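Local coordinates for protein N-isopropylammelide isopropylaminohydrolase (Burkholderia multivorans ATCC 17616, PDB 6NBO) that is a hydrolase of the amidohydrolase family, built on a TIM-type barrel that holds zinc ions close to one another, at residues A[70-73]-A[77-80]; A[228-233]-A[263-268]; A[336-341]-A[373-378]. All blocks are in the same frame, centred on the assembly; numbering follows the deposited sequence. Where two conformers were deposited one is given.

Contact 1. Residues A[70-73]-A[77-80]; sequences KTHW and WYRN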
ATOM      1  N   LYS A  70      -0.041  12.005  -7.736  1.00 25.66           N
ATOM      2  CA  LYS A  70      -1.243  12.562  -8.357  1.00 32.13           C
ATOM      3  C   LYS A  70      -2.079  13.411  -7.410  1.00 26.99           C
ATOM      4  O   LYS A  70      -2.948  14.160  -7.879  1.00 27.02           O
ATOM      5  CB  LYS A  70      -2.166  11.448  -8.873  1.00 31.49           C
ATOM      6  CG  LYS A  70      -1.664  10.529  -9.984  1.00 36.26           C
ATOM      7  CD  LYS A  70      -2.750   9.466 -10.228  1.00 42.84           C
ATOM      8  CE  LYS A  70      -2.301   8.321 -11.131  1.00 40.80           C
ATOM      9  NZ  LYS A  70      -2.183   8.711 -12.565  1.00 39.00           N
ATOM     10  N   THR A  71      -1.874  13.266  -6.102  1.00 24.81           N
ATOM     11  CA  THR A  71      -2.804  13.795  -5.111  1.00 27.54           C
ATOM     12  C   THR A  71      -2.823  15.313  -5.117  1.00 30.00           C
ATOM     13  O   THR A  71      -1.813  15.971  -5.388  1.00 29.07           O
ATOM     14  CB  THR A  71      -2.439  13.307  -3.703  1.00 27.34           C
ATOM     15  OG1 THR A  71      -3.447  13.731  -2.778  1.00 25.74           O
ATOM     16  CG2 THR A  71      -1.085  13.860  -3.256  1.00 24.21           C
ATOM     17  N   HIS A  72      -4.002  15.869  -4.824  1.00 27.75           N
ATOM     18  CA  HIS A  72      -4.154  17.294  -4.554  1.00 29.22           C
ATOM     19  C   HIS A  72      -4.252  17.580  -3.059  1.00 28.44           C
ATOM     20  O   HIS A  72      -4.745  18.646  -2.663  1.00 34.39           O
ATOM     21  CB  HIS A  72      -5.375  17.850  -5.287  1.00 30.55           C
ATOM     22  CG  HIS A  72      -5.225  17.853  -6.777  1.00 36.28           C
ATOM     23  ND1 HIS A  72      -5.819  18.802  -7.583  1.00 43.12           N
ATOM     24  CD2 HIS A  72      -4.544  17.027  -7.609  1.00 39.05           C
ATOM     25  CE1 HIS A  72      -5.516  18.557  -8.846  1.00 45.06           C
ATOM     26  NE2 HIS A  72      -4.745  17.485  -8.890  1.00 43.15           N
ATOM     27  N   TRP A  73      -3.811  16.642  -2.228  1.00 26.48           N
ATOM     28  CA  TRP A  73      -3.787  16.860  -0.786  1.00 30.87           C
ATOM     29  C   TRP A  73      -3.062  18.161  -0.470  1.00 35.79           C
ATOM     30  O   TRP A  73      -1.991  18.433  -1.016  1.00 33.77           O
ATOM     31  CB  TRP A  73      -3.103  15.688  -0.086  1.00 30.05           C
ATOM     32  CG  TRP A  73      -3.418  15.652   1.383  1.00 29.97           C
ATOM     33  CD1 TRP A  73      -2.680  16.187   2.405  1.00 31.97           C
ATOM     34  CD2 TRP A  73      -4.582  15.073   1.987  1.00 32.24           C
ATOM     35  NE1 TRP A  73      -3.317  15.966   3.612  1.00 33.03           N
ATOM     36  CE2 TRP A  73      -4.483  15.284   3.380  1.00 34.12           C
ATOM     37  CE3 TRP A  73      -5.698  14.393   1.482  1.00 29.00           C
ATOM     38  CZ2 TRP A  73      -5.459  14.841   4.274  1.00 32.17           C
ATOM     39  CZ3 TRP A  73      -6.670  13.955   2.375  1.00 31.26           C
ATOM     40  CH2 TRP A  73      -6.540  14.178   3.751  1.00 33.47           C
ATOM     41  N   TRP A  77      -9.565  22.624  -3.424  1.00 52.71           N
ATOM     42  CA  TRP A  77     -10.402  21.533  -3.907  1.00 51.70           C
ATOM     43  C   TRP A  77     -10.337  21.443  -5.428  1.00 41.10           C
ATOM     44  O   TRP A  77     -10.446  22.451  -6.122  1.00 43.56           O
ATOM     45  CB  TRP A  77     -11.857  21.742  -3.458  1.00 49.28           C
ATOM     46  CG  TRP A  77     -12.741  20.630  -3.925  1.00 50.07           C
ATOM     47  CD1 TRP A  77     -13.656  20.664  -4.945  1.00 54.77           C
ATOM     48  CD2 TRP A  77     -12.745  19.292  -3.427  1.00 40.08           C
ATOM     49  NE1 TRP A  77     -14.244  19.425  -5.092  1.00 43.02           N
ATOM     50  CE2 TRP A  77     -13.701  18.567  -4.172  1.00 40.52           C
ATOM     51  CE3 TRP A  77     -12.043  18.638  -2.411  1.00 37.78           C
ATOM     52  CZ2 TRP A  77     -13.972  17.225  -3.931  1.00 38.93           C
ATOM     53  CZ3 TRP A  77     -12.308  17.301  -2.177  1.00 45.45           C
ATOM     54  CH2 TRP A  77     -13.263  16.609  -2.936  1.00 36.71           C
ATOM     55  N   TYR A  78     -10.158  20.229  -5.951  1.00 38.62           N
ATOM     56  CA  TYR A  78     -10.236  20.025  -7.396  1.00 38.86           C
ATOM     57  C   TYR A  78     -11.696  19.854  -7.811  1.00 40.50           C
ATOM     58  O   TYR A  78     -12.349  18.881  -7.423  1.00 39.63           O
ATOM     59  CB  TYR A  78      -9.412  18.810  -7.838  1.00 36.16           C
ATOM     60  CG  TYR A  78      -9.583  18.528  -9.324  1.00 38.71           C
ATOM     61  CD1 TYR A  78      -9.008  19.362 -10.284  1.00 38.26           C
ATOM     62  CD2 TYR A  78     -10.349  17.456  -9.764  1.00 44.81           C
ATOM     63  CE1 TYR A  78      -9.175  19.125 -11.646  1.00 48.80           C
ATOM     64  CE2 TYR A  78     -10.526  17.208 -11.123  1.00 46.88           C
ATOM     65  CZ  TYR A  78      -9.934  18.042 -12.057  1.00 51.69           C
ATOM     66  OH  TYR A  78     -10.112  17.790 -13.396  1.00 48.05           O
ATOM     67  N   ARG A  79     -12.209  20.792  -8.598  1.00 43.20           N
ATOM     68  CA  ARG A  79     -13.587  20.721  -9.068  1.00 48.01           C
ATOM     69  C   ARG A  79     -13.665  19.706 -10.200  1.00 54.47           C
ATOM     70  O   ARG A  79     -13.165  19.951 -11.301  1.00 61.56           O
ATOM     71  CB  ARG A  79     -14.072  22.095  -9.514  1.00 52.28           C
ATOM     72  CG  ARG A  79     -13.740  23.182  -8.508  1.00 62.69           C
ATOM     73  CD  ARG A  79     -14.832  24.233  -8.424  1.00 80.25           C
ATOM     74  NE  ARG A  79     -14.574  25.169  -7.333  1.00 84.68           N
ATOM     75  CZ  ARG A  79     -15.515  25.656  -6.531  1.00 90.40           C
ATOM     76  NH1 ARG A  79     -16.780  25.286  -6.690  1.00 87.37           N
ATOM     77  NH2 ARG A  79     -15.189  26.504  -5.564  1.00 96.89           N
ATOM     78  N   ASN A  80     -14.283  18.560  -9.925  1.00 49.46           N
ATOM     79  CA  ASN A  80     -14.392  17.482 -10.897  1.00 42.68           C
ATOM     80  C   ASN A  80     -15.668  17.666 -11.712  1.00 49.62           C
ATOM     81  O   ASN A  80     -16.771  17.704 -11.156  1.00 47.43           O
ATOM     82  CB  ASN A  80     -14.380  16.123 -10.195  1.00 40.70           C
ATOM     83  CG  ASN A  80     -14.429  14.951 -11.170  1.00 40.44           C
ATOM     84  OD1 ASN A  80     -15.262  14.910 -12.076  1.00 42.57           O
ATOM     85  ND2 ASN A  80     -13.527  13.995 -10.985  1.00 38.16           N
TER
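His72 and Tyr78 face each other with CA atoms 7.2 Å apart, the nearest pair of backbone positions between 70-73 and 77-80. Both segments are irregular chain in the long loop that leaves strand 56-66 of the amidohydrolase barrel and leads to helix 89-97; the chain turns back over just three residues, so the contact is local and small, burying 83 Å² in all. An ST turn shapes the first segment: Thr71 OG1 accepts from Trp73 N at 3.0 Å, which bends the chain around His72. Thr71 OG1 is also hydrogen-bonded with Val306 O, and Thr71 O with His102 NE2, tying this bend to neighbouring parts of the chain.

Across the contact two side chains do the work. His72 presents the ND1-CE1 side of its imidazole to the root of the tyrosine: His72 ND1 lies 3.6 Å from Tyr78 CB, while His72 CE1 comes to 3.9 Å from Tyr78 CD1. The two rings meet obliquely, 5.4 Å apart between centroids and with planes inclined by 71°. The backbone at Tyr78 puts CB beside the imidazole, and the first torsion, with CG anti to the backbone N (chi1 175°), leads the phenol on past it to where OH hydrogen-bonds with Asn92 ND2 of helix 89-97. The tyrosine thus meets His72 at its CB end and Asn92 at its OH end, though the residue remains partly exposed. His72 is buried deeper, its ring also meeting those of Tyr96 and His102 at shallow interplanar angles. At the imidazole edge, Lys70 O lies in the ring plane, 3.3 Å from His72 CD2.

Contact 2. Residues A[228-233]-A[263-268]; sequences YSLDLI and DALLAR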
ATOM      1  N   TYR A 228      -7.508 -14.160 -18.905  1.00 35.69           N
ATOM      2  CA  TYR A 228      -6.461 -14.455 -19.873  1.00 33.43           C
ATOM      3  C   TYR A 228      -5.171 -13.709 -19.541  1.00 28.27           C
ATOM      4  O   TYR A 228      -4.084 -14.297 -19.550  1.00 27.17           O
ATOM      5  CB  TYR A 228      -6.941 -14.101 -21.282  1.00 28.76           C
ATOM      6  CG  TYR A 228      -5.825 -14.069 -22.304  1.00 28.88           C
ATOM      7  CD1 TYR A 228      -5.391 -15.234 -22.938  1.00 34.35           C
ATOM      8  CD2 TYR A 228      -5.187 -12.878 -22.610  1.00 36.29           C
ATOM      9  CE1 TYR A 228      -4.353 -15.198 -23.867  1.00 28.52           C
ATOM     10  CE2 TYR A 228      -4.159 -12.834 -23.511  1.00 36.33           C
ATOM     11  CZ  TYR A 228      -3.745 -13.986 -24.140  1.00 29.77           C
ATOM     12  OH  TYR A 228      -2.707 -13.906 -25.035  1.00 33.77           O
ATOM     13  N   SER A 229      -5.265 -12.400 -19.282  1.00 23.41           N
ATOM     14  CA  SER A 229      -4.060 -11.634 -18.988  1.00 25.53           C
ATOM     15  C   SER A 229      -3.396 -12.133 -17.715  1.00 26.29           C
ATOM     16  O   SER A 229      -2.167 -12.249 -17.654  1.00 27.47           O
ATOM     17  CB  SER A 229      -4.388 -10.145 -18.857  1.00 29.06           C
ATOM     18  OG  SER A 229      -4.702  -9.578 -20.109  1.00 29.15           O
ATOM     19  N   LEU A 230      -4.197 -12.413 -16.686  1.00 24.16           N
ATOM     20  CA  LEU A 230      -3.658 -12.942 -15.434  1.00 28.82           C
ATOM     21  C   LEU A 230      -2.914 -14.254 -15.660  1.00 30.34           C
ATOM     22  O   LEU A 230      -1.822 -14.463 -15.116  1.00 26.58           O
ATOM     23  CB  LEU A 230      -4.793 -13.132 -14.423  1.00 26.56           C
ATOM     24  CG  LEU A 230      -4.379 -13.589 -13.019  1.00 30.40           C
ATOM     25  CD1 LEU A 230      -3.222 -12.738 -12.473  1.00 25.82           C
ATOM     26  CD2 LEU A 230      -5.571 -13.554 -12.069  1.00 29.26           C
ATOM     27  N   ASP A 231      -3.484 -15.148 -16.469  1.00 27.73           N
ATOM     28  CA  ASP A 231      -2.799 -16.402 -16.772  1.00 29.53           C
ATOM     29  C   ASP A 231      -1.447 -16.147 -17.420  1.00 30.17           C
ATOM     30  O   ASP A 231      -0.453 -16.797 -17.073  1.00 29.84           O
ATOM     31  CB  ASP A 231      -3.666 -17.274 -17.678  1.00 30.88           C
ATOM     32  CG  ASP A 231      -2.917 -18.496 -18.185  1.00 38.77           C
ATOM     33  OD1 ASP A 231      -2.521 -19.331 -17.357  1.00 34.22           O
ATOM     34  OD2 ASP A 231      -2.704 -18.612 -19.404  1.00 42.16           O
ATOM     35  N   LEU A 232      -1.402 -15.214 -18.380  1.00 25.63           N
ATOM     36  CA  LEU A 232      -0.138 -14.854 -19.020  0.54 29.25           C
ATOM     37  C   LEU A 232       0.874 -14.367 -17.996  1.00 30.97           C
ATOM     38  O   LEU A 232       2.042 -14.777 -18.017  1.00 29.11           O
ATOM     39  CB  LEU A 232      -0.362 -13.770 -20.078  0.54 30.83           C
ATOM     40  CG  LEU A 232      -0.934 -14.148 -21.440  0.54 35.22           C
ATOM     41  CD1 LEU A 232      -0.953 -12.912 -22.325  0.54 30.95           C
ATOM     42  CD2 LEU A 232      -0.099 -15.244 -22.075  0.54 38.34           C
ATOM     43  N   ILE A 233       0.447 -13.473 -17.105  1.00 27.87           N
ATOM     44  CA  ILE A 233       1.334 -12.918 -16.088  1.00 23.82           C
ATOM     45  C   ILE A 233       1.874 -14.024 -15.183  1.00 27.94           C
ATOM     46  O   ILE A 233       3.073 -14.082 -14.885  1.00 28.22           O
ATOM     47  CB  ILE A 233       0.585 -11.840 -15.290  1.00 24.86           C
ATOM     48  CG1 ILE A 233       0.346 -10.612 -16.179  1.00 25.09           C
ATOM     49  CG2 ILE A 233       1.346 -11.474 -14.021  1.00 23.71           C
ATOM     50  CD1 ILE A 233      -0.767  -9.706 -15.685  1.00 25.32           C
ATOM     51  N   ASP A 263     -10.841 -20.010  -8.272  1.00 37.35           N
ATOM     52  CA  ASP A 263      -9.994 -20.668  -7.283  1.00 38.73           C
ATOM     53  C   ASP A 263      -8.774 -21.318  -7.924  1.00 35.87           C
ATOM     54  O   ASP A 263      -7.737 -21.458  -7.268  1.00 39.41           O
ATOM     55  CB  ASP A 263     -10.805 -21.702  -6.495  1.00 43.11           C
ATOM     56  CG  ASP A 263     -11.855 -21.062  -5.596  1.00 41.80           C
ATOM     57  OD1 ASP A 263     -11.763 -19.842  -5.328  1.00 40.46           O
ATOM     58  OD2 ASP A 263     -12.773 -21.776  -5.159  1.00 45.84           O
ATOM     59  N   ALA A 264      -8.875 -21.727  -9.193  1.00 42.64           N
ATOM     60  CA  ALA A 264      -7.699 -22.253  -9.885  1.00 43.81           C
ATOM     61  C   ALA A 264      -6.653 -21.163 -10.090  1.00 40.20           C
ATOM     62  O   ALA A 264      -5.447 -21.411  -9.944  1.00 31.26           O
ATOM     63  CB  ALA A 264      -8.103 -22.882 -11.224  1.00 40.04           C
ATOM     64  N   LEU A 265      -7.091 -19.946 -10.421  1.00 34.23           N
ATOM     65  CA  LEU A 265      -6.138 -18.852 -10.543  1.00 33.65           C
ATOM     66  C   LEU A 265      -5.562 -18.489  -9.183  1.00 33.33           C
ATOM     67  O   LEU A 265      -4.354 -18.269  -9.049  1.00 31.80           O
ATOM     68  CB  LEU A 265      -6.806 -17.635 -11.185  1.00 30.90           C
ATOM     69  CG  LEU A 265      -7.102 -17.726 -12.680  1.00 37.00           C
ATOM     70  CD1 LEU A 265      -8.038 -16.605 -13.063  1.00 36.43           C
ATOM     71  CD2 LEU A 265      -5.809 -17.629 -13.468  1.00 37.11           C
ATOM     72  N   LEU A 266      -6.413 -18.425  -8.161  1.00 28.98           N
ATOM     73  CA  LEU A 266      -5.925 -18.090  -6.830  1.00 27.70           C
ATOM     74  C   LEU A 266      -4.936 -19.133  -6.332  1.00 34.30           C
ATOM     75  O   LEU A 266      -3.957 -18.796  -5.660  1.00 29.49           O
ATOM     76  CB  LEU A 266      -7.098 -17.967  -5.862  1.00 31.07           C
ATOM     77  CG  LEU A 266      -8.025 -16.772  -6.035  1.00 29.20           C
ATOM     78  CD1 LEU A 266      -9.202 -16.947  -5.075  1.00 30.01           C
ATOM     79  CD2 LEU A 266      -7.278 -15.462  -5.770  1.00 27.40           C
ATOM     80  N   ALA A 267      -5.182 -20.412  -6.643  1.00 31.54           N
ATOM     81  CA  ALA A 267      -4.247 -21.457  -6.239  1.00 35.69           C
ATOM     82  C   ALA A 267      -2.873 -21.211  -6.843  1.00 31.22           C
ATOM     83  O   ALA A 267      -1.854 -21.342  -6.158  1.00 33.23           O
ATOM     84  CB  ALA A 267      -4.776 -22.836  -6.643  1.00 37.01           C
ATOM     85  N   ARG A 268      -2.831 -20.803  -8.115  1.00 31.49           N
ATOM     86  CA  ARG A 268      -1.557 -20.515  -8.764  1.00 35.65           C
ATOM     87  C   ARG A 268      -0.883 -19.310  -8.136  1.00 33.30           C
ATOM     88  O   ARG A 268       0.336 -19.320  -7.920  1.00 29.70           O
ATOM     89  CB  ARG A 268      -1.770 -20.287 -10.259  1.00 33.13           C
ATOM     90  CG  ARG A 268      -2.195 -21.555 -10.985  1.00 36.42           C
ATOM     91  CD  ARG A 268      -2.699 -21.242 -12.378  1.00 39.13           C
ATOM     92  NE  ARG A 268      -1.647 -20.692 -13.225  1.00 38.05           N
ATOM     93  CZ  ARG A 268      -1.867 -20.182 -14.427  1.00 40.21           C
ATOM     94  NH1 ARG A 268      -3.100 -20.152 -14.902  1.00 42.01           N
ATOM     95  NH2 ARG A 268      -0.860 -19.698 -15.141  1.00 38.57           N
TER
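Adjacent outer helices of the TIM-type barrel meet here, as Leu230 and Asp231 of helix 223-239 face Leu265 and Arg268 of helix 259-272. These helices follow strands 215-219 and 246-250, and their backbones come nearest at Asp231 and Leu265, with CA atoms 7.5 Å apart. The buried half of the contact is a single methyl meeting, Leu230 CD2 to Leu265 CD1 at 4.0 Å; Leu230 reaches further inward to Leu219 and Ile248 of the barrel strands. Beside it runs a salt bridge. The arginine comes end-on and sets both terminal nitrogens on one oxygen: Arg268 NH1 is 2.7 Å from Asp231 OD1, and Arg268 NH2 is 2.8 Å from Asp231 OD1. A bend at chi3 (65°) turns the guanidinium into this grip. NH1 meets the anti lone pair of OD1, whereas NH2 approaches that side 32° out of the carboxylate plane; the two flat groups are 69° apart. Both N-H bonds are noticeably bent. With OD1 taking both arginine donors and OD2 accepting from Gln235 NE2 one helical turn on, Asp231 is probably stabilised as a carboxylate, linking the two helices by charge.

Contact 3. Residues A[336-341]-A[373-378]; sequences ALEVAL and MTLAEA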
ATOM      1  N   ALA A 336     -13.973 -11.115  11.268  1.00 26.50           N
ATOM      2  CA  ALA A 336     -13.889 -10.663   9.885  1.00 25.48           C
ATOM      3  C   ALA A 336     -13.335  -9.244   9.803  1.00 24.78           C
ATOM      4  O   ALA A 336     -12.538  -8.934   8.909  1.00 27.31           O
ATOM      5  CB  ALA A 336     -15.262 -10.743   9.214  1.00 28.98           C
ATOM      6  N   LEU A 337     -13.753  -8.360  10.717  1.00 27.85           N
ATOM      7  CA  LEU A 337     -13.150  -7.029  10.775  1.00 22.74           C
ATOM      8  C   LEU A 337     -11.647  -7.119  11.021  1.00 24.87           C
ATOM      9  O   LEU A 337     -10.875  -6.309  10.502  1.00 25.20           O
ATOM     10  CB  LEU A 337     -13.819  -6.194  11.865  1.00 21.92           C
ATOM     11  CG  LEU A 337     -14.982  -5.312  11.373  1.00 30.07           C
ATOM     12  CD1 LEU A 337     -15.988  -6.130  10.576  1.00 34.94           C
ATOM     13  CD2 LEU A 337     -15.675  -4.677  12.561  1.00 35.49           C
ATOM     14  N   GLU A 338     -11.211  -8.097  11.813  1.00 25.63           N
ATOM     15  CA  GLU A 338      -9.776  -8.253  12.029  1.00 21.55           C
ATOM     16  C   GLU A 338      -9.081  -8.757  10.771  1.00 21.18           C
ATOM     17  O   GLU A 338      -7.909  -8.435  10.546  1.00 22.52           O
ATOM     18  CB  GLU A 338      -9.528  -9.190  13.219  1.00 26.49           C
ATOM     19  CG  GLU A 338     -10.006  -8.567  14.532  1.00 29.78           C
ATOM     20  CD  GLU A 338      -9.754  -9.460  15.735  1.00 38.23           C
ATOM     21  OE1 GLU A 338      -8.826 -10.288  15.676  1.00 37.44           O
ATOM     22  OE2 GLU A 338     -10.485  -9.323  16.737  1.00 33.83           O
ATOM     23  N   VAL A 339      -9.785  -9.533   9.939  1.00 23.31           N
ATOM     24  CA  VAL A 339      -9.231  -9.900   8.641  1.00 25.53           C
ATOM     25  C   VAL A 339      -9.043  -8.658   7.785  1.00 25.07           C
ATOM     26  O   VAL A 339      -8.031  -8.507   7.090  1.00 23.43           O
ATOM     27  CB  VAL A 339     -10.127 -10.935   7.936  1.00 26.95           C
ATOM     28  CG1 VAL A 339      -9.685 -11.101   6.483  1.00 26.62           C
ATOM     29  CG2 VAL A 339     -10.083 -12.259   8.671  1.00 29.71           C
ATOM     30  N   ALA A 340     -10.012  -7.740   7.823  1.00 21.44           N
ATOM     31  CA  ALA A 340      -9.853  -6.502   7.068  1.00 20.98           C
ATOM     32  C   ALA A 340      -8.694  -5.680   7.616  1.00 21.55           C
ATOM     33  O   ALA A 340      -7.905  -5.116   6.846  1.00 23.96           O
ATOM     34  CB  ALA A 340     -11.155  -5.693   7.087  1.00 23.86           C
ATOM     35  N   LEU A 341      -8.551  -5.628   8.941  1.00 22.02           N
ATOM     36  CA  LEU A 341      -7.420  -4.907   9.530  1.00 20.08           C
ATOM     37  C   LEU A 341      -6.086  -5.536   9.128  1.00 24.12           C
ATOM     38  O   LEU A 341      -5.089  -4.828   8.931  1.00 21.48           O
ATOM     39  CB  LEU A 341      -7.564  -4.871  11.054  1.00 19.27           C
ATOM     40  CG  LEU A 341      -6.458  -4.164  11.853  1.00 26.92           C
ATOM     41  CD1 LEU A 341      -6.405  -2.683  11.475  1.00 25.08           C
ATOM     42  CD2 LEU A 341      -6.699  -4.327  13.353  1.00 25.27           C
ATOM     43  N   MET A 373     -11.730  -0.323  22.611  1.00 31.12           N
ATOM     44  CA  MET A 373     -11.827  -1.516  23.443  1.00 34.14           C
ATOM     45  C   MET A 373     -11.359  -2.753  22.689  1.00 33.59           C
ATOM     46  O   MET A 373     -10.747  -3.645  23.281  1.00 34.25           O
ATOM     47  CB  MET A 373     -13.261  -1.696  23.947  1.00 33.83           C
ATOM     48  N   THR A 374     -11.640  -2.832  21.387  1.00 29.84           N
ATOM     49  CA  THR A 374     -11.302  -4.007  20.592  1.00 30.47           C
ATOM     50  C   THR A 374     -10.704  -3.555  19.268  1.00 32.33           C
ATOM     51  O   THR A 374     -10.869  -2.403  18.858  1.00 30.15           O
ATOM     52  CB  THR A 374     -12.528  -4.896  20.315  1.00 36.55           C
ATOM     53  OG1 THR A 374     -13.485  -4.162  19.537  1.00 35.56           O
ATOM     54  CG2 THR A 374     -13.189  -5.367  21.621  1.00 34.80           C
ATOM     55  N   LEU A 375     -10.013  -4.482  18.591  1.00 23.58           N
ATOM     56  CA  LEU A 375      -9.542  -4.196  17.237  1.00 25.22           C
ATOM     57  C   LEU A 375     -10.702  -3.902  16.296  1.00 25.48           C
ATOM     58  O   LEU A 375     -10.589  -3.041  15.417  1.00 26.58           O
ATOM     59  CB  LEU A 375      -8.715  -5.365  16.689  1.00 28.33           C
ATOM     60  CG  LEU A 375      -7.418  -5.756  17.413  1.00 32.55           C
ATOM     61  CD1 LEU A 375      -6.841  -7.032  16.820  1.00 34.61           C
ATOM     62  CD2 LEU A 375      -6.398  -4.642  17.317  1.00 29.46           C
ATOM     63  N   ALA A 376     -11.811  -4.639  16.430  1.00 27.36           N
ATOM     64  CA  ALA A 376     -12.963  -4.392  15.568  1.00 27.48           C
ATOM     65  C   ALA A 376     -13.498  -2.978  15.770  1.00 30.41           C
ATOM     66  O   ALA A 376     -13.821  -2.284  14.797  1.00 28.73           O
ATOM     67  CB  ALA A 376     -14.053  -5.433  15.840  1.00 25.41           C
ATOM     68  N   GLU A 377     -13.566  -2.519  17.028  1.00 29.41           N
ATOM     69  CA  GLU A 377     -13.966  -1.136  17.285  1.00 28.66           C
ATOM     70  C   GLU A 377     -13.018  -0.153  16.610  1.00 28.18           C
ATOM     71  O   GLU A 377     -13.461   0.839  16.020  1.00 28.02           O
ATOM     72  CB  GLU A 377     -14.024  -0.852  18.788  1.00 26.59           C
ATOM     73  CG  GLU A 377     -14.472   0.576  19.093  1.00 28.57           C
ATOM     74  CD  GLU A 377     -14.265   0.991  20.552  1.00 35.73           C
ATOM     75  OE1 GLU A 377     -14.149   0.115  21.437  1.00 36.76           O
ATOM     76  OE2 GLU A 377     -14.218   2.210  20.813  1.00 40.69           O
ATOM     77  N   ALA A 378     -11.709  -0.400  16.696  1.00 28.07           N
ATOM     78  CA  ALA A 378     -10.753   0.500  16.060  1.00 26.93           C
ATOM     79  C   ALA A 378     -11.000   0.605  14.563  1.00 28.76           C
ATOM     80  O   ALA A 378     -10.841   1.684  13.977  1.00 25.83           O
ATOM     81  CB  ALA A 378      -9.322   0.029  16.322  1.00 27.79           C
TER
HETATM   82  O   HOH W   1     -11.811  -7.308  17.777  1.00 33.17           O
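Glu338 OE2 and Ala376 N share a water that joins the two helices: it donates to Glu338 OE2 at 2.6 Å and accepts from Ala376 N at 3.0 Å. Ala376 lies in the first turn of helix 375-381, where an N-H has no helical carbonyl to meet, and the water supplies its acceptor. Thr374 is the N-cap of this helix, its OG1 accepting from Glu377 N at 3.0 Å. The partial positive charge of the helix start probably favours the carboxylate of Glu338 nearby.

The rest is van der Waals contact, mostly between apolar groups. Leu375 projects toward helix 334-342 with CG anti to its carbonyl carbon (chi1 -62°), and its two branches take different partners. Leu375 CD1 lies beside the carboxyl end of Glu338, 3.9 Å from Glu338 CD, whereas Leu375 CD2 meets Leu341 CD2 at 4.0 Å; the Leu375 side chain crosses those of Glu338 and Leu341 at about a right angle. On the other flank Leu337 CD2 sits 3.7 Å from Ala376 CB, where the small side chain of Ala376 lets the CA atoms of Leu337 and Ala376 come within 5.5 Å. Beyond the contact, Leu337 and Leu341 touch Val380 and Val379 further along helix 375-381; Leu341 also reaches Leu319 of helix 318-328, and Leu375 rests on Ile56 and Leu58 of strand 56-66.

Overall arrangement
The three contacts lie apart around one amidohydrolase barrel and follow in series along the chain. Contacts 1 and 2 are 35 Å apart between centres, contacts 1 and 3 31 Å, and contacts 2 and 3 30 Å; nearest atoms of the last pair are about 13 Å apart. One zinc is held by His65, His67, His218 and Asp304, the other by His250 and Asp304, which serves both. Each contact relates to these sites only indirectly. Contact 1 follows His65 and His67 closely in sequence and adjoins the loop just after Asp304. The strands beneath contact 2 carry His218 and His250. Contact 3 lies at the beginning of strand 56-66, whose other end bears His65.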